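Local atomic coordinates of dermonecrotic toxin (Pasteurella multocida, PDB entry 2EBF), a protein that acts as a potent mitogen and bone-resorbing toxin, associated with the severe progressive form of atrophic rhinitis in pigs. Residues Phe580-Leu590 / His689-Pro700. Numbering follows the deposited sequence.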
loop_
_atom_site.group_PDB
_atom_site.type_symbol
_atom_site.label_atom_id
_atom_site.label_comp_id
_atom_site.label_asym_id
_atom_site.label_seq_id
_atom_site.Cartn_x
_atom_site.Cartn_y
_atom_site.Cartn_z
ATOM N N PHE A 580 26.550 28.834 14.059
ATOM C CA PHE A 580 27.534 27.945 13.465
ATOM C C PHE A 580 27.755 26.740 14.353
ATOM O O PHE A 580 27.726 26.858 15.582
ATOM C CB PHE A 580 28.855 28.671 13.244
ATOM C CG PHE A 580 28.783 29.746 12.205
ATOM C CD1 PHE A 580 28.988 31.072 12.550
ATOM C CD2 PHE A 580 28.495 29.431 10.880
ATOM C CE1 PHE A 580 28.923 32.071 11.593
ATOM C CE2 PHE A 580 28.423 30.421 9.920
ATOM C CZ PHE A 580 28.636 31.744 10.276
ATOM N N PRO A 581 27.962 25.568 13.735
ATOM C CA PRO A 581 28.331 24.384 14.505
ATOM C C PRO A 581 29.694 24.591 15.161
ATOM O O PRO A 581 30.525 25.350 14.649
ATOM C CB PRO A 581 28.405 23.275 13.447
ATOM C CG PRO A 581 28.495 23.966 12.148
ATOM C CD PRO A 581 27.849 25.291 12.291
ATOM N N THR A 582 29.899 23.938 16.298
ATOM C CA THR A 582 31.160 24.016 17.020
ATOM C C THR A 582 31.594 22.606 17.381
ATOM O O THR A 582 30.819 21.658 17.249
ATOM C CB THR A 582 31.031 24.840 18.321
ATOM O OG1 THR A 582 30.020 24.261 19.156
ATOM C CG2 THR A 582 30.685 26.296 18.022
ATOM N N GLU A 583 32.829 22.472 17.853
ATOM C CA GLU A 583 33.305 21.183 18.331
ATOM C C GLU A 583 32.434 20.695 19.486
ATOM O O GLU A 583 32.132 19.502 19.576
ATOM C CB GLU A 583 34.785 21.254 18.711
ATOM C CG GLU A 583 35.720 21.354 17.492
ATOM C CD GLU A 583 35.747 20.081 16.655
ATOM O OE1 GLU A 583 36.690 19.286 16.842
ATOM O OE2 GLU A 583 34.834 19.868 15.821
ATOM N N GLN A 584 32.001 21.633 20.332
ATOM C CA GLN A 584 31.058 21.342 21.409
ATOM C C GLN A 584 29.740 20.752 20.894
ATOM O O GLN A 584 29.294 19.717 21.389
ATOM C CB GLN A 584 30.799 22.594 22.267
ATOM C CG GLN A 584 29.876 22.336 23.462
ATOM C CD GLN A 584 29.761 23.518 24.424
ATOM O OE1 GLN A 584 29.839 23.343 25.642
ATOM N NE2 GLN A 584 29.567 24.718 23.883
ATOM N N SER A 585 29.136 21.396 19.895
ATOM C CA SER A 585 27.868 20.925 19.326
ATOM C C SER A 585 28.029 19.592 18.600
ATOM O O SER A 585 27.119 18.758 18.602
ATOM C CB SER A 585 27.250 21.979 18.393
ATOM O OG SER A 585 28.012 22.156 17.207
ATOM N N ARG A 586 29.194 19.393 17.989
ATOM C CA ARG A 586 29.483 18.157 17.265
ATOM C C ARG A 586 29.759 16.937 18.155
ATOM O O ARG A 586 29.645 15.802 17.695
ATOM C CB ARG A 586 30.663 18.363 16.313
ATOM C CG ARG A 586 30.426 19.387 15.219
ATOM C CD ARG A 586 31.699 19.587 14.389
ATOM N NE ARG A 586 31.584 20.693 13.437
ATOM C CZ ARG A 586 32.345 21.785 13.441
ATOM N NH1 ARG A 586 33.310 21.944 14.349
ATOM N NH2 ARG A 586 32.153 22.724 12.525
ATOM N N LEU A 587 30.134 17.153 19.415
ATOM C CA LEU A 587 30.512 16.021 20.275
ATOM C C LEU A 587 29.424 14.934 20.395
ATOM O O LEU A 587 29.720 13.756 20.186
ATOM C CB LEU A 587 31.017 16.488 21.650
ATOM C CG LEU A 587 31.601 15.416 22.575
ATOM C CD1 LEU A 587 32.829 14.752 21.964
ATOM C CD2 LEU A 587 31.950 16.034 23.906
ATOM N N PRO A 588 28.170 15.316 20.715
ATOM C CA PRO A 588 27.096 14.305 20.732
ATOM C C PRO A 588 26.996 13.455 19.462
ATOM O O PRO A 588 26.799 12.241 19.548
ATOM C CB PRO A 588 25.830 15.146 20.922
ATOM C CG PRO A 588 26.307 16.331 21.684
ATOM C CD PRO A 588 27.661 16.641 21.120
ATOM N N LEU A 589 27.152 14.082 18.297
ATOM C CA LEU A 589 27.061 13.369 17.024
ATOM C C LEU A 589 28.123 12.284 16.942
ATOM O O LEU A 589 27.874 11.211 16.403
ATOM C CB LEU A 589 27.183 14.333 15.837
ATOM C CG LEU A 589 26.268 15.568 15.835
ATOM C CD1 LEU A 589 26.541 16.441 14.612
ATOM C CD2 LEU A 589 24.796 15.177 15.913
ATOM N N LEU A 590 29.299 12.569 17.497
ATOM C CA LEU A 590 30.396 11.611 17.488
ATOM C C LEU A 590 30.180 10.491 18.502
ATOM O O LEU A 590 30.325 9.312 18.167
ATOM C CB LEU A 590 31.735 12.316 17.728
ATOM C CG LEU A 590 32.241 13.200 16.584
ATOM C CD1 LEU A 590 33.425 14.033 17.046
ATOM C CD2 LEU A 590 32.618 12.363 15.371
ATOM N N HIS A 689 31.883 29.651 8.699
ATOM C CA HIS A 689 32.159 28.867 9.904
ATOM C C HIS A 689 32.297 29.746 11.133
ATOM O O HIS A 689 32.507 30.964 11.026
ATOM C CB HIS A 689 33.465 28.083 9.722
ATOM C CG HIS A 689 34.634 28.943 9.356
ATOM N ND1 HIS A 689 35.411 29.586 10.299
ATOM C CD2 HIS A 689 35.147 29.285 8.150
ATOM C CE1 HIS A 689 36.357 30.277 9.690
ATOM N NE2 HIS A 689 36.222 30.109 8.386
ATOM N N ASP A 690 32.203 29.120 12.304
ATOM C CA ASP A 690 32.494 29.802 13.564
ATOM C C ASP A 690 33.943 30.300 13.558
ATOM O O ASP A 690 34.833 29.627 13.025
ATOM C CB ASP A 690 32.261 28.856 14.742
ATOM C CG ASP A 690 32.210 29.583 16.074
ATOM O OD1 ASP A 690 33.263 30.078 16.527
ATOM O OD2 ASP A 690 31.114 29.648 16.665
ATOM N N GLN A 691 34.172 31.476 14.147
ATOM C CA GLN A 691 35.488 32.130 14.116
ATOM C C GLN A 691 36.650 31.289 14.632
ATOM O O GLN A 691 37.757 31.359 14.097
ATOM C CB GLN A 691 35.456 33.475 14.861
ATOM C CG GLN A 691 35.199 34.676 13.960
ATOM C CD GLN A 691 36.192 34.776 12.806
ATOM O OE1 GLN A 691 35.850 34.499 11.654
ATOM N NE2 GLN A 691 37.430 35.157 13.119
ATOM N N LEU A 692 36.404 30.500 15.669
ATOM C CA LEU A 692 37.473 29.706 16.267
ATOM C C LEU A 692 37.373 28.211 15.932
ATOM O O LEU A 692 37.857 27.363 16.685
ATOM C CB LEU A 692 37.536 29.955 17.781
ATOM C CG LEU A 692 36.278 29.803 18.647
ATOM C CD1 LEU A 692 36.308 28.479 19.404
ATOM C CD2 LEU A 692 36.182 30.973 19.631
ATOM N N ASP A 693 36.768 27.899 14.788
ATOM C CA ASP A 693 36.518 26.508 14.414
ATOM C C ASP A 693 37.808 25.757 14.100
ATOM O O ASP A 693 38.783 26.346 13.627
ATOM C CB ASP A 693 35.547 26.414 13.231
ATOM C CG ASP A 693 34.779 25.101 13.206
ATOM O OD1 ASP A 693 34.991 24.261 14.103
ATOM O OD2 ASP A 693 33.957 24.901 12.288
ATOM N N THR A 694 37.792 24.458 14.391
ATOM C CA THR A 694 38.863 23.523 14.039
ATOM C C THR A 694 39.122 23.546 12.521
ATOM O O THR A 694 38.205 23.805 11.746
ATOM C CB THR A 694 38.487 22.087 14.506
ATOM O OG1 THR A 694 39.606 21.212 14.350
ATOM C CG2 THR A 694 37.297 21.517 13.711
ATOM N N THR A 695 40.363 23.284 12.110
ATOM C CA THR A 695 40.734 23.257 10.687
ATOM C C THR A 695 40.337 21.958 9.981
ATOM O O THR A 695 40.156 21.945 8.771
ATOM C CB THR A 695 42.248 23.445 10.485
ATOM O OG1 THR A 695 42.950 22.530 11.332
ATOM C CG2 THR A 695 42.669 24.876 10.821
ATOM N N ILE A 696 40.232 20.868 10.733
ATOM C CA ILE A 696 39.891 19.571 10.145
ATOM C C ILE A 696 38.568 19.102 10.729
ATOM O O ILE A 696 38.461 18.865 11.943
ATOM C CB ILE A 696 40.993 18.494 10.399
ATOM C CG1 ILE A 696 42.356 18.961 9.865
ATOM C CG2 ILE A 696 40.592 17.137 9.794
ATOM C CD1 ILE A 696 43.529 18.171 10.440
ATOM N N LEU A 697 37.566 18.992 9.863
ATOM C CA LEU A 697 36.225 18.571 10.263
ATOM C C LEU A 697 36.062 17.056 10.228
ATOM O O LEU A 697 36.213 16.424 9.176
ATOM C CB LEU A 697 35.171 19.232 9.359
ATOM C CG LEU A 697 33.700 18.871 9.608
ATOM C CD1 LEU A 697 33.270 19.160 11.051
ATOM C CD2 LEU A 697 32.797 19.630 8.638
ATOM N N ILE A 698 35.753 16.472 11.384
ATOM C CA ILE A 698 35.521 15.028 11.478
ATOM C C ILE A 698 34.132 14.751 12.035
ATOM O O ILE A 698 33.827 15.104 13.188
ATOM C CB ILE A 698 36.614 14.316 12.330
ATOM C CG1 ILE A 698 37.999 14.583 11.718
ATOM C CG2 ILE A 698 36.312 12.807 12.460
ATOM C CD1 ILE A 698 39.167 14.094 12.563
ATOM N N LEU A 699 33.292 14.139 11.203
ATOM C CA LEU A 699 31.941 13.735 11.593
ATOM C C LEU A 699 31.542 12.469 10.863
ATOM O O LEU A 699 32.086 12.175 9.788
ATOM C CB LEU A 699 30.914 14.830 11.259
ATOM C CG LEU A 699 30.800 16.112 12.071
ATOM C CD1 LEU A 699 29.999 17.151 11.274
ATOM C CD2 LEU A 699 30.175 15.863 13.457
ATOM N N PRO A 700 30.562 11.725 11.412
ATOM C CA PRO A 700 30.020 10.645 10.594
ATOM C C PRO A 700 29.492 11.234 9.292
ATOM O O PRO A 700 28.960 12.347 9.300
ATOM C CB PRO A 700 28.885 10.092 11.453
ATOM C CG PRO A 700 29.296 10.450 12.870
ATOM C CD PRO A 700 29.888 11.816 12.720
HETATM O O HOH W 1 28.533 29.103 16.977
HETATM O O HOH W 2 31.654 26.307 12.108
HETATM O O HOH W 3 35.818 18.229 13.877
HETATM O O HOH W 4 34.518 24.792 17.234
HETATM O O HOH W 5 34.682 16.525 15.358
#
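A salt-bridge network in the C3 domain, the part with the thiol protease-like catalytic triad, ties the first turn of helix 583-591 to the loop leading into edge strand 697-700 of the antiparallel sheet. Arg586 grips Asp693 end-on: NH1 reaches OD1 at 2.9 Å and NH2 reaches OD2 at 2.8 Å, each on a syn lone pair, with the guanidinium and carboxylate planes only 6° apart. The Arg586 chain runs extended from CG to NE, which carries the charge from the helix to the loop. NH1 also meets Glu583 OE2, tilted out of the guanidinium plane, while NH2 turns to Glu707 of helix 701-711 and Glu583 OE1 to Lys610; three carboxylates, of Asp693, Glu583 and Glu707, thus hold the guanidinium and fix its rotation. Leu697 CD1 sits over one guanidinium face, 3.3 Å from Arg586 NE, and the Glu583 carboxylate rests against the Thr694 methyl, CD to CG2 3.6 Å. Thr582 and Ser585 form a capping box that begins the helix. Ahead of it, the Phe580 ring lies flat on the His689 backbone, whose C stands over the ring centre. A water accepts from Asp690 N and donates to Pro581 O and Asp693 OD2, bridging the two segments beside the salt bridge. Within the loop, Asp690 OD1 closes an Asx turn with Leu692 N, and Asp690 O takes His689 ND1 and Asp693 N from opposite faces. Farther along the helix the contact becomes apolar: Leu699 CD2 packs on Leu589 CD1, and Leu590 CD2 touches Pro700 CD at 3.8 Å.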